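Local structure of CT398 (Chlamydia trachomatis, 4ILO) at residues K88-D91 against E92-L96; E106-T109 against L110-L114; L185-N188 against K189-R192; I207-T210 against P211-N215. The protein is of unknown function but joins a long coiled-coil hairpin to a zinc-binding ribbon, a combination consistent with binding DNA or RNA. One frame throughout, in Å; residues are numbered along the deposited sequence.

Contact 1. Residues K88-D91 against E92-L96; sequences KKMD and EFNAL
Glu92 reaches back over Lys89 at the start of helix 90-171, and its side chain can be followed atom by atom. CB rests 3.6 Å from Lys89 O, the carbonyl that opens the first helical turn. CG stands beside the backbone N and anti to the carbonyl carbon (chi1 -62°), and from there the extended chain runs toward the N-cap residue. The carboxylate carbon comes within van der Waals range of Lys89 CB, and OE1 approaches that methylene to 3.6 Å. OE1 also accepts a hydrogen bond of 2.9 Å from a water, which in turn accepts from Lys88 N at 2.6 Å, so a solvent molecule ties the residue before the N-cap to the helix. OE2 faces the middle of the lysine chain, 4.1 Å from Lys89 CD, whereas NZ, at 5.0 Å, adds probably no more than a diffuse attraction.

Two residues further on, Asn94 brings its amide carbon close to the carbonyl oxygen of Met90, with CG 3.2 Å from Met90 O. Its ND2 donates to a second water, which donates to Asp91 OD1. Beneath these polar links the backbone has settled into helix: Phe93 N binds Lys89 O almost straight (172°), and Asn94 N and Ala95 N continue the pattern. Phe93 itself turns to Gln84 and Val87, at the end of helix 2-86 and in the connection. This is the N-terminal first turn of helix 90-171, with Lys89 at the N-cap, just after the short connection from helix 2-86 at the bend of the coiled-coil hairpin.

Contact 2. Residues E106-T109 against L110-L114; sequences ERRT and LEHQL
Arg107 and Glu111, one helical turn apart, provide the charged part of this contact. Their ion pair is long, with Arg107 NE 4.0 Å from Glu111 OE2, and the oxygen lies well out of the guanidinium plane, so charge alone links them and no N-H is aimed across. The two flat groups are nonetheless turned only 12° from parallel. The guanidinium has firmer hydrogen-bonded partners elsewhere: NH2 binds Asn104 OD1, and NH1 binds Ser74 OG on helix 2-86.

Van der Waals contact comes from the aliphatic shafts. Glu111 OE2 lies 3.4 Å from Arg107 CG, while Arg108 and His112 run side by side, CG of the arginine 3.7 Å from CD2 of the imidazole. Thr109 and Gln113 follow the same habit, the CG2 methyl meeting NE2 at 3.7 Å. Thr109 can offer that methyl because its CG2 is anti to the backbone N, which leaves OG1 to bind Lys105 O. Leu110 brings CG to 3.3 Å from Glu106 O.

Backbone bonds make up the third group: the amides of residues 110 to 113 each bind the carbonyl four residues earlier. The worked example is an amphipathic helix of a coiled-coil hairpin, with Arg108 and His112 exposed, Arg107 at the flank reaching helix 2-86, and buried Leu110 packed against Ile70 and Ile73 of that helix.

Contact 3. Residues L185-N188 against K189-R192; sequences LLNN and KKDR
A helix C-terminus closed by a residue of positive phi, where helix 176-189 ends and the chain leads to strand 194-198, joins Leu185-Asn188 to Lys189-Arg192. Lys190 leaves the right-handed helix with phi +65°, which turns the chain out of its helical path. Two amides still look back at helical carbonyls: Lys189 N binds Leu185 O at 2.9 Å, and Lys190 N binds Leu186 O at 2.7 Å with an N-H...O angle of 151°. Beyond the turn, Asp191 comes round so that its carbonyl O lies 3.6 Å from Leu186 CD1, bringing the outgoing loop against a buried leucine that also touches Asp18 of helix 2-86.

Charged groups fasten the exit on two fronts: Asp191 OD1 forms a salt bridge with Arg231 of the ribbon, and Arg192 NE forms another with Glu16 of helix 2-86. Lys189 NZ donates to the carbonyl oxygen of Cys229, one of the four zinc ligands, which brings this side chain to about 7 Å from the metal and would probably make the surroundings of the site more positive. With CG beside the backbone N (chi1 -46°), Lys189 CG passes 3.3 Å from Leu185 O; the bend at chi2 then sends the outer methylenes alongside Asn188.

Lys190 folds the other way, back along the helix, laying CD 3.3 Å from Asn187 O. On the Asn188 side, a water donates to Asn188 OD1 at 2.9 Å and accepts only a weak bond of 3.4 Å from Lys189 NZ.

Contact 4. Residues I207-T210 against P211-N215; sequences IALT and PQHEN
Thr210 caps helix 211-219 through two of its oxygens, and this is the tight part of the contact. OG1 accepts from His213 N at 3.2 Å with an angle of 153°, while the carbonyl O of the same threonine takes the amide of Glu214 at 3.1 Å in a straighter bond. The hydroxyl reaches the helix because OG1 sits between the backbone N and the carbonyl carbon (chi1 70°), a position that directs it into the first turn and to 3.4 Å from His213 CB. Leu209 closes the inner side: its CD2 methyl approaches the rim of the His213 ring, 4.1 Å from CD2 of the imidazole and close to the ring plane, the two side chains crossing at about a right angle. The same methyl also lies 3.9 Å from Glu214 N.

The outer side is looser. Pro211 and Gln212 are exposed, and the glutamine adds little beyond its CB, 3.9 Å from Thr210 OG1, before its extended chain leaves.

Polar ends turned from the cap are held by the ribbon: His213 NE2 binds Phe225 O, and Glu214 forms a salt bridge with Arg200. Because a carbonyl can only accept, the histidine must donate through NE2. The chemistry therefore implies an N-capped helix whose first-turn amides are met by Thr210 and whose His213 and Glu214 side chains bond onward into the ribbon, next to a leucine that touches the zinc-binding cysteines.

How the contacts relate
The four contacts follow one another along the chain and trace a very elongated molecule from end to end. Contacts 1 and 2 share helix 90-171, their centres 27 Å apart, the first at the hairpin bend and the second further down the shaft. Contact 3, at the end of helix 176-189, lies beyond the chain's centre, about 100 Å from contact 1 between centres. Only 22 Å separates the centres of contacts 3 and 4; both bring a side chain to about 7 Å from the zinc. A helix start marks the hairpin bend (contact 1), a helix end the way toward the ribbon (contact 3), a second helix start the ribbon itself (contact 4), while contact 2 represents the uninterrupted coil.

Contact 1. Residues K88-D91 against E92-L96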
loop_
_atom_site.group_PDB
_atom_site.type_symbol
_atom_site.label_atom_id
_atom_site.label_comp_id
_atom_site.label_asym_id
_atom_site.label_seq_id
_atom_site.Cartn_x
_atom_site.Cartn_y
_atom_site.Cartn_z
ATOM N N LYS A 88 28.889 26.258 -65.969
ATOM C CA LYS A 88 29.628 25.993 -67.190
ATOM C C LYS A 88 30.951 25.282 -66.941
ATOM O O LYS A 88 31.379 24.500 -67.783
ATOM C CB LYS A 88 29.859 27.310 -67.949
ATOM C CG LYS A 88 28.548 28.020 -68.317
ATOM C CD LYS A 88 27.639 27.103 -69.166
ATOM C CE LYS A 88 26.296 27.766 -69.523
ATOM N NZ LYS A 88 25.332 26.750 -70.084
ATOM N N LYS A 89 31.581 25.482 -65.792
ATOM C CA LYS A 89 32.891 24.903 -65.555
ATOM C C LYS A 89 32.781 23.521 -64.920
ATOM O O LYS A 89 31.954 23.286 -64.023
ATOM C CB LYS A 89 33.726 25.851 -64.696
ATOM C CG LYS A 89 33.942 27.218 -65.377
ATOM C CD LYS A 89 34.602 28.247 -64.482
ATOM C CE LYS A 89 34.728 29.598 -65.200
ATOM N NZ LYS A 89 35.360 30.631 -64.338
ATOM N N MET A 90 33.618 22.603 -65.419
ATOM C CA MET A 90 33.617 21.208 -64.973
ATOM C C MET A 90 33.848 21.100 -63.465
ATOM O O MET A 90 33.159 20.341 -62.785
ATOM C CB MET A 90 34.681 20.435 -65.766
ATOM C CG MET A 90 34.528 18.887 -65.941
ATOM S SD MET A 90 32.898 18.178 -66.355
ATOM C CE MET A 90 32.205 19.383 -67.489
ATOM N N ASP A 91 34.782 21.867 -62.912
ATOM C CA ASP A 91 35.013 21.821 -61.462
ATOM C C ASP A 91 33.747 22.186 -60.656
ATOM O O ASP A 91 33.451 21.558 -59.634
ATOM C CB ASP A 91 36.153 22.772 -61.086
ATOM C CG ASP A 91 37.539 22.120 -61.179
ATOM O OD1 ASP A 91 37.605 20.883 -61.318
ATOM O OD2 ASP A 91 38.559 22.848 -61.048
ATOM N N GLU A 92 33.025 23.235 -61.064
ATOM C CA GLU A 92 31.786 23.592 -60.374
ATOM C C GLU A 92 30.721 22.543 -60.587
ATOM O O GLU A 92 30.002 22.171 -59.643
ATOM C CB GLU A 92 31.275 24.941 -60.856
ATOM C CG GLU A 92 32.267 26.090 -60.572
ATOM C CD GLU A 92 31.959 27.357 -61.380
ATOM O OE1 GLU A 92 31.261 27.267 -62.425
ATOM O OE2 GLU A 92 32.432 28.443 -60.973
ATOM N N PHE A 93 30.594 22.044 -61.820
ATOM C CA PHE A 93 29.658 20.957 -62.048
ATOM C C PHE A 93 29.938 19.811 -61.082
ATOM O O PHE A 93 29.025 19.240 -60.482
ATOM C CB PHE A 93 29.773 20.461 -63.490
ATOM C CG PHE A 93 28.679 19.507 -63.863
ATOM C CD1 PHE A 93 28.834 18.155 -63.660
ATOM C CD2 PHE A 93 27.482 19.973 -64.362
ATOM C CE1 PHE A 93 27.814 17.271 -63.979
ATOM C CE2 PHE A 93 26.457 19.100 -64.675
ATOM C CZ PHE A 93 26.626 17.743 -64.477
ATOM N N ASN A 94 31.209 19.453 -60.935
ATOM C CA ASN A 94 31.574 18.265 -60.185
ATOM C C ASN A 94 31.346 18.488 -58.702
ATOM O O ASN A 94 30.916 17.573 -58.001
ATOM C CB ASN A 94 33.054 17.906 -60.438
ATOM C CG ASN A 94 33.266 17.249 -61.830
ATOM O OD1 ASN A 94 32.319 16.716 -62.410
ATOM N ND2 ASN A 94 34.529 17.239 -62.330
ATOM N N ALA A 95 31.639 19.700 -58.218
ATOM C CA ALA A 95 31.441 20.008 -56.814
ATOM C C ALA A 95 29.975 19.836 -56.454
ATOM O O ALA A 95 29.649 19.188 -55.456
ATOM C CB ALA A 95 31.895 21.431 -56.540
ATOM N N LEU A 96 29.083 20.301 -57.335
ATOM C CA LEU A 96 27.649 20.154 -57.112
ATOM C C LEU A 96 27.208 18.695 -57.163
ATOM O O LEU A 96 26.405 18.254 -56.334
ATOM C CB LEU A 96 26.911 21.002 -58.146
ATOM C CG LEU A 96 27.132 22.477 -57.726
ATOM C CD1 LEU A 96 26.728 23.427 -58.787
ATOM C CD2 LEU A 96 26.318 22.760 -56.505
HETATM O O HOH W 1 29.839 28.284 -64.736
HETATM O O HOH W 2 36.652 18.293 -60.438
#

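Contact 2. Residues E106-T109 against L110-L114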
loop_
_atom_site.group_PDB
_atom_site.type_symbol
_atom_site.label_atom_id
_atom_site.label_comp_id
_atom_site.label_asym_id
_atom_site.label_seq_id
_atom_site.Cartn_x
_atom_site.Cartn_y
_atom_site.Cartn_z
ATOM N N GLU A 106 23.047 11.910 -46.348
ATOM C CA GLU A 106 22.642 12.362 -45.024
ATOM C C GLU A 106 21.115 12.345 -44.905
ATOM O O GLU A 106 20.568 11.929 -43.877
ATOM C CB GLU A 106 23.167 13.785 -44.782
ATOM C CG GLU A 106 22.801 14.445 -43.383
ATOM C CD GLU A 106 23.354 13.673 -42.122
ATOM O OE1 GLU A 106 24.307 12.852 -42.264
ATOM O OE2 GLU A 106 22.836 13.893 -40.979
ATOM N N ARG A 107 20.413 12.773 -45.952
ATOM C CA ARG A 107 18.961 12.801 -45.889
ATOM C C ARG A 107 18.433 11.398 -45.705
ATOM O O ARG A 107 17.520 11.170 -44.907
ATOM C CB ARG A 107 18.356 13.417 -47.156
ATOM C CG ARG A 107 16.838 13.548 -47.079
ATOM C CD ARG A 107 16.253 14.327 -48.241
ATOM N NE ARG A 107 16.622 13.728 -49.530
ATOM C CZ ARG A 107 16.231 14.158 -50.721
ATOM N NH1 ARG A 107 15.438 15.221 -50.848
ATOM N NH2 ARG A 107 16.665 13.519 -51.802
ATOM N N ARG A 108 19.011 10.456 -46.445
ATOM C CA ARG A 108 18.627 9.053 -46.350
ATOM C C ARG A 108 18.775 8.559 -44.918
ATOM O O ARG A 108 17.889 7.889 -44.386
ATOM C CB ARG A 108 19.475 8.199 -47.294
ATOM C CG ARG A 108 19.131 6.718 -47.268
ATOM C CD ARG A 108 20.054 5.922 -48.176
ATOM N NE ARG A 108 19.594 5.926 -49.562
ATOM C CZ ARG A 108 20.206 6.570 -50.551
ATOM N NH1 ARG A 108 21.308 7.265 -50.309
ATOM N NH2 ARG A 108 19.716 6.518 -51.782
ATOM N N THR A 109 19.898 8.899 -44.294
ATOM C CA THR A 109 20.120 8.555 -42.900
ATOM C C THR A 109 19.065 9.152 -41.992
ATOM O O THR A 109 18.587 8.480 -41.072
ATOM C CB THR A 109 21.514 8.978 -42.470
ATOM O OG1 THR A 109 22.456 8.288 -43.308
ATOM C CG2 THR A 109 21.718 8.577 -41.010
ATOM N N LEU A 110 18.705 10.416 -42.207
ATOM C CA LEU A 110 17.677 11.004 -41.372
ATOM C C LEU A 110 16.329 10.325 -41.593
ATOM O O LEU A 110 15.545 10.172 -40.648
ATOM C CB LEU A 110 17.563 12.483 -41.637
ATOM C CG LEU A 110 18.893 13.127 -41.260
ATOM C CD1 LEU A 110 18.806 14.536 -41.789
ATOM C CD2 LEU A 110 19.140 13.075 -39.716
ATOM N N GLU A 111 16.038 9.929 -42.830
ATOM C CA GLU A 111 14.725 9.383 -43.134
ATOM C C GLU A 111 14.548 8.041 -42.467
ATOM O O GLU A 111 13.463 7.723 -41.971
ATOM C CB GLU A 111 14.566 9.260 -44.641
ATOM C CG GLU A 111 14.559 10.625 -45.286
ATOM C CD GLU A 111 14.554 10.583 -46.804
ATOM O OE1 GLU A 111 14.977 9.572 -47.388
ATOM O OE2 GLU A 111 14.064 11.545 -47.417
ATOM N N HIS A 112 15.628 7.261 -42.420
ATOM C CA HIS A 112 15.594 5.959 -41.778
ATOM C C HIS A 112 15.467 6.121 -40.272
ATOM O O HIS A 112 14.723 5.370 -39.621
ATOM C CB HIS A 112 16.847 5.160 -42.171
ATOM C CG HIS A 112 16.762 4.578 -43.543
ATOM N ND1 HIS A 112 15.710 3.770 -43.937
ATOM C CD2 HIS A 112 17.583 4.676 -44.610
ATOM C CE1 HIS A 112 15.878 3.417 -45.195
ATOM N NE2 HIS A 112 17.012 3.948 -45.626
ATOM N N GLN A 113 16.130 7.134 -39.699
ATOM C CA GLN A 113 15.878 7.415 -38.286
ATOM C C GLN A 113 14.438 7.862 -38.075
ATOM O O GLN A 113 13.815 7.508 -37.074
ATOM C CB GLN A 113 16.846 8.479 -37.730
ATOM C CG GLN A 113 18.320 7.991 -37.666
ATOM C CD GLN A 113 19.356 9.113 -37.433
ATOM O OE1 GLN A 113 19.011 10.284 -37.229
ATOM N NE2 GLN A 113 20.632 8.733 -37.426
ATOM N N LEU A 114 13.888 8.673 -38.980
ATOM C CA LEU A 114 12.518 9.133 -38.753
ATOM C C LEU A 114 11.551 7.947 -38.772
ATOM O O LEU A 114 10.639 7.852 -37.949
ATOM C CB LEU A 114 12.131 10.169 -39.792
ATOM C CG LEU A 114 10.689 10.629 -39.863
ATOM C CD1 LEU A 114 10.402 11.498 -38.664
ATOM C CD2 LEU A 114 10.369 11.405 -41.141
#

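Contact 3. Residues L185-N188 against K189-R192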
loop_
_atom_site.group_PDB
_atom_site.type_symbol
_atom_site.label_atom_id
_atom_site.label_comp_id
_atom_site.label_asym_id
_atom_site.label_seq_id
_atom_site.Cartn_x
_atom_site.Cartn_y
_atom_site.Cartn_z
ATOM N N LEU A 185 -0.309 -6.001 32.597
ATOM C CA LEU A 185 -0.336 -7.370 32.071
ATOM C C LEU A 185 -0.909 -7.401 30.653
ATOM O O LEU A 185 -0.343 -8.044 29.757
ATOM C CB LEU A 185 -1.165 -8.275 33.005
ATOM C CG LEU A 185 -0.479 -8.704 34.313
ATOM C CD1 LEU A 185 -1.410 -9.559 35.121
ATOM C CD2 LEU A 185 0.878 -9.454 34.003
ATOM N N LEU A 186 -2.038 -6.708 30.435
ATOM C CA LEU A 186 -2.744 -6.765 29.157
ATOM C C LEU A 186 -1.901 -6.150 28.056
ATOM O O LEU A 186 -1.800 -6.692 26.949
ATOM C CB LEU A 186 -4.047 -5.982 29.265
ATOM C CG LEU A 186 -4.946 -5.943 28.025
ATOM C CD1 LEU A 186 -5.660 -7.245 27.890
ATOM C CD2 LEU A 186 -5.936 -4.785 28.065
ATOM N N ASN A 187 -1.305 -4.997 28.340
ATOM C CA ASN A 187 -0.406 -4.383 27.376
ATOM C C ASN A 187 0.745 -5.311 27.034
ATOM O O ASN A 187 1.204 -5.335 25.893
ATOM C CB ASN A 187 0.072 -3.037 27.925
ATOM C CG ASN A 187 -0.984 -1.953 27.758
ATOM O OD1 ASN A 187 -1.773 -1.990 26.800
ATOM N ND2 ASN A 187 -1.014 -0.995 28.677
ATOM N N ASN A 188 1.177 -6.131 27.986
ATOM C CA ASN A 188 2.289 -7.047 27.747
ATOM C C ASN A 188 1.855 -8.263 26.903
ATOM O O ASN A 188 2.536 -8.623 25.936
ATOM C CB ASN A 188 2.920 -7.374 29.118
ATOM C CG ASN A 188 3.796 -8.626 29.120
ATOM O OD1 ASN A 188 4.259 -9.096 28.070
ATOM N ND2 ASN A 188 4.048 -9.169 30.334
ATOM N N LYS A 189 0.699 -8.872 27.199
ATOM C CA LYS A 189 0.315 -10.153 26.609
ATOM C C LYS A 189 -0.688 -10.029 25.479
ATOM O O LYS A 189 -0.750 -10.915 24.621
ATOM C CB LYS A 189 -0.330 -11.055 27.669
ATOM C CG LYS A 189 0.390 -11.141 29.002
ATOM C CD LYS A 189 1.623 -11.990 28.876
ATOM C CE LYS A 189 2.035 -12.493 30.230
ATOM N NZ LYS A 189 3.239 -13.308 30.068
ATOM N N LYS A 190 -1.533 -8.998 25.489
ATOM C CA LYS A 190 -2.512 -8.783 24.417
ATOM C C LYS A 190 -3.558 -9.897 24.354
ATOM O O LYS A 190 -4.088 -10.213 23.286
ATOM C CB LYS A 190 -1.823 -8.579 23.048
ATOM C CG LYS A 190 -1.648 -7.097 22.624
ATOM C CD LYS A 190 -0.414 -6.438 23.234
ATOM C CE LYS A 190 -0.300 -4.952 22.862
ATOM N NZ LYS A 190 -1.362 -4.091 23.486
ATOM N N ASP A 191 -3.890 -10.492 25.491
ATOM C CA ASP A 191 -4.957 -11.485 25.570
ATOM C C ASP A 191 -5.369 -11.576 27.043
ATOM O O ASP A 191 -4.961 -10.744 27.862
ATOM C CB ASP A 191 -4.552 -12.816 24.912
ATOM C CG ASP A 191 -3.445 -13.548 25.673
ATOM O OD1 ASP A 191 -3.095 -13.125 26.796
ATOM O OD2 ASP A 191 -2.916 -14.557 25.158
ATOM N N ARG A 192 -6.185 -12.566 27.391
ATOM C CA ARG A 192 -6.769 -12.565 28.736
ATOM C C ARG A 192 -5.668 -12.735 29.762
ATOM O O ARG A 192 -4.891 -13.696 29.701
ATOM C CB ARG A 192 -7.843 -13.635 28.893
ATOM C CG ARG A 192 -9.142 -13.196 28.224
ATOM C CD ARG A 192 -10.301 -14.232 28.286
ATOM N NE ARG A 192 -11.441 -13.762 27.488
ATOM C CZ ARG A 192 -11.544 -13.876 26.153
ATOM N NH1 ARG A 192 -10.606 -14.476 25.419
ATOM N NH2 ARG A 192 -12.617 -13.410 25.532
HETATM O O HOH W 3 5.635 -11.601 28.459
#

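Contact 4. Residues I207-T210 against P211-N215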
loop_
_atom_site.group_PDB
_atom_site.type_symbol
_atom_site.label_atom_id
_atom_site.label_comp_id
_atom_site.label_asym_id
_atom_site.label_seq_id
_atom_site.Cartn_x
_atom_site.Cartn_y
_atom_site.Cartn_z
ATOM N N ILE A 207 0.593 -24.122 32.457
ATOM C CA ILE A 207 1.538 -24.733 33.381
ATOM C C ILE A 207 0.817 -25.019 34.709
ATOM O O ILE A 207 0.065 -24.174 35.224
ATOM C CB ILE A 207 2.796 -23.847 33.520
ATOM C CG1 ILE A 207 3.490 -23.758 32.125
ATOM C CG2 ILE A 207 3.756 -24.370 34.604
ATOM C CD1 ILE A 207 4.841 -23.017 32.091
ATOM N N ALA A 208 0.977 -26.245 35.220
ATOM C CA ALA A 208 0.269 -26.669 36.430
ATOM C C ALA A 208 0.743 -25.909 37.672
ATOM O O ALA A 208 1.933 -25.609 37.840
ATOM C CB ALA A 208 0.468 -28.168 36.665
ATOM N N LEU A 209 -0.194 -25.599 38.556
ATOM C CA LEU A 209 0.178 -24.981 39.817
ATOM C C LEU A 209 0.598 -26.053 40.809
ATOM O O LEU A 209 0.093 -27.187 40.789
ATOM C CB LEU A 209 -1.005 -24.239 40.409
ATOM C CG LEU A 209 -1.545 -22.985 39.736
ATOM C CD1 LEU A 209 -2.058 -23.200 38.260
ATOM C CD2 LEU A 209 -2.669 -22.536 40.634
ATOM N N THR A 210 1.540 -25.697 41.675
ATOM C CA THR A 210 1.775 -26.541 42.834
ATOM C C THR A 210 0.509 -26.539 43.699
ATOM O O THR A 210 -0.242 -25.555 43.722
ATOM C CB THR A 210 2.968 -26.027 43.652
ATOM O OG1 THR A 210 2.608 -24.806 44.299
ATOM C CG2 THR A 210 4.220 -25.802 42.770
ATOM N N PRO A 211 0.233 -27.633 44.409
ATOM C CA PRO A 211 -0.957 -27.639 45.294
ATOM C C PRO A 211 -0.968 -26.500 46.307
ATOM O O PRO A 211 -2.028 -25.943 46.623
ATOM C CB PRO A 211 -0.890 -29.016 45.962
ATOM C CG PRO A 211 0.568 -29.414 45.864
ATOM C CD PRO A 211 1.061 -28.840 44.563
ATOM N N GLN A 212 0.194 -26.129 46.828
ATOM C CA GLN A 212 0.253 -24.978 47.716
ATOM C C GLN A 212 -0.290 -23.724 47.035
ATOM O O GLN A 212 -1.063 -22.961 47.639
ATOM C CB GLN A 212 1.698 -24.757 48.136
ATOM C CG GLN A 212 1.968 -23.306 48.423
ATOM C CD GLN A 212 3.247 -23.094 49.190
ATOM O OE1 GLN A 212 4.348 -23.204 48.633
ATOM N NE2 GLN A 212 3.110 -22.789 50.488
ATOM N N HIS A 213 0.109 -23.498 45.766
ATOM C CA HIS A 213 -0.298 -22.295 45.052
ATOM C C HIS A 213 -1.796 -22.309 44.781
ATOM O O HIS A 213 -2.465 -21.275 44.883
ATOM C CB HIS A 213 0.511 -22.155 43.755
ATOM C CG HIS A 213 0.664 -20.739 43.299
ATOM N ND1 HIS A 213 1.409 -19.810 43.996
ATOM C CD2 HIS A 213 0.125 -20.077 42.248
ATOM C CE1 HIS A 213 1.346 -18.643 43.380
ATOM N NE2 HIS A 213 0.572 -18.778 42.315
ATOM N N GLU A 214 -2.348 -23.472 44.453
ATOM C CA GLU A 214 -3.794 -23.571 44.317
ATOM C C GLU A 214 -4.490 -23.213 45.631
ATOM O O GLU A 214 -5.455 -22.435 45.639
ATOM C CB GLU A 214 -4.180 -24.974 43.848
ATOM C CG GLU A 214 -5.671 -25.186 43.837
ATOM C CD GLU A 214 -6.090 -26.469 43.124
ATOM O OE1 GLU A 214 -5.213 -27.315 42.776
ATOM O OE2 GLU A 214 -7.316 -26.618 42.922
ATOM N N ASN A 215 -4.001 -23.749 46.756
ATOM C CA ASN A 215 -4.536 -23.345 48.052
ATOM C C ASN A 215 -4.590 -21.826 48.168
ATOM O O ASN A 215 -5.628 -21.255 48.528
ATOM C CB ASN A 215 -3.724 -23.970 49.194
ATOM C CG ASN A 215 -3.989 -25.477 49.344
ATOM O OD1 ASN A 215 -5.082 -25.958 49.032
ATOM N ND2 ASN A 215 -2.985 -26.223 49.814
#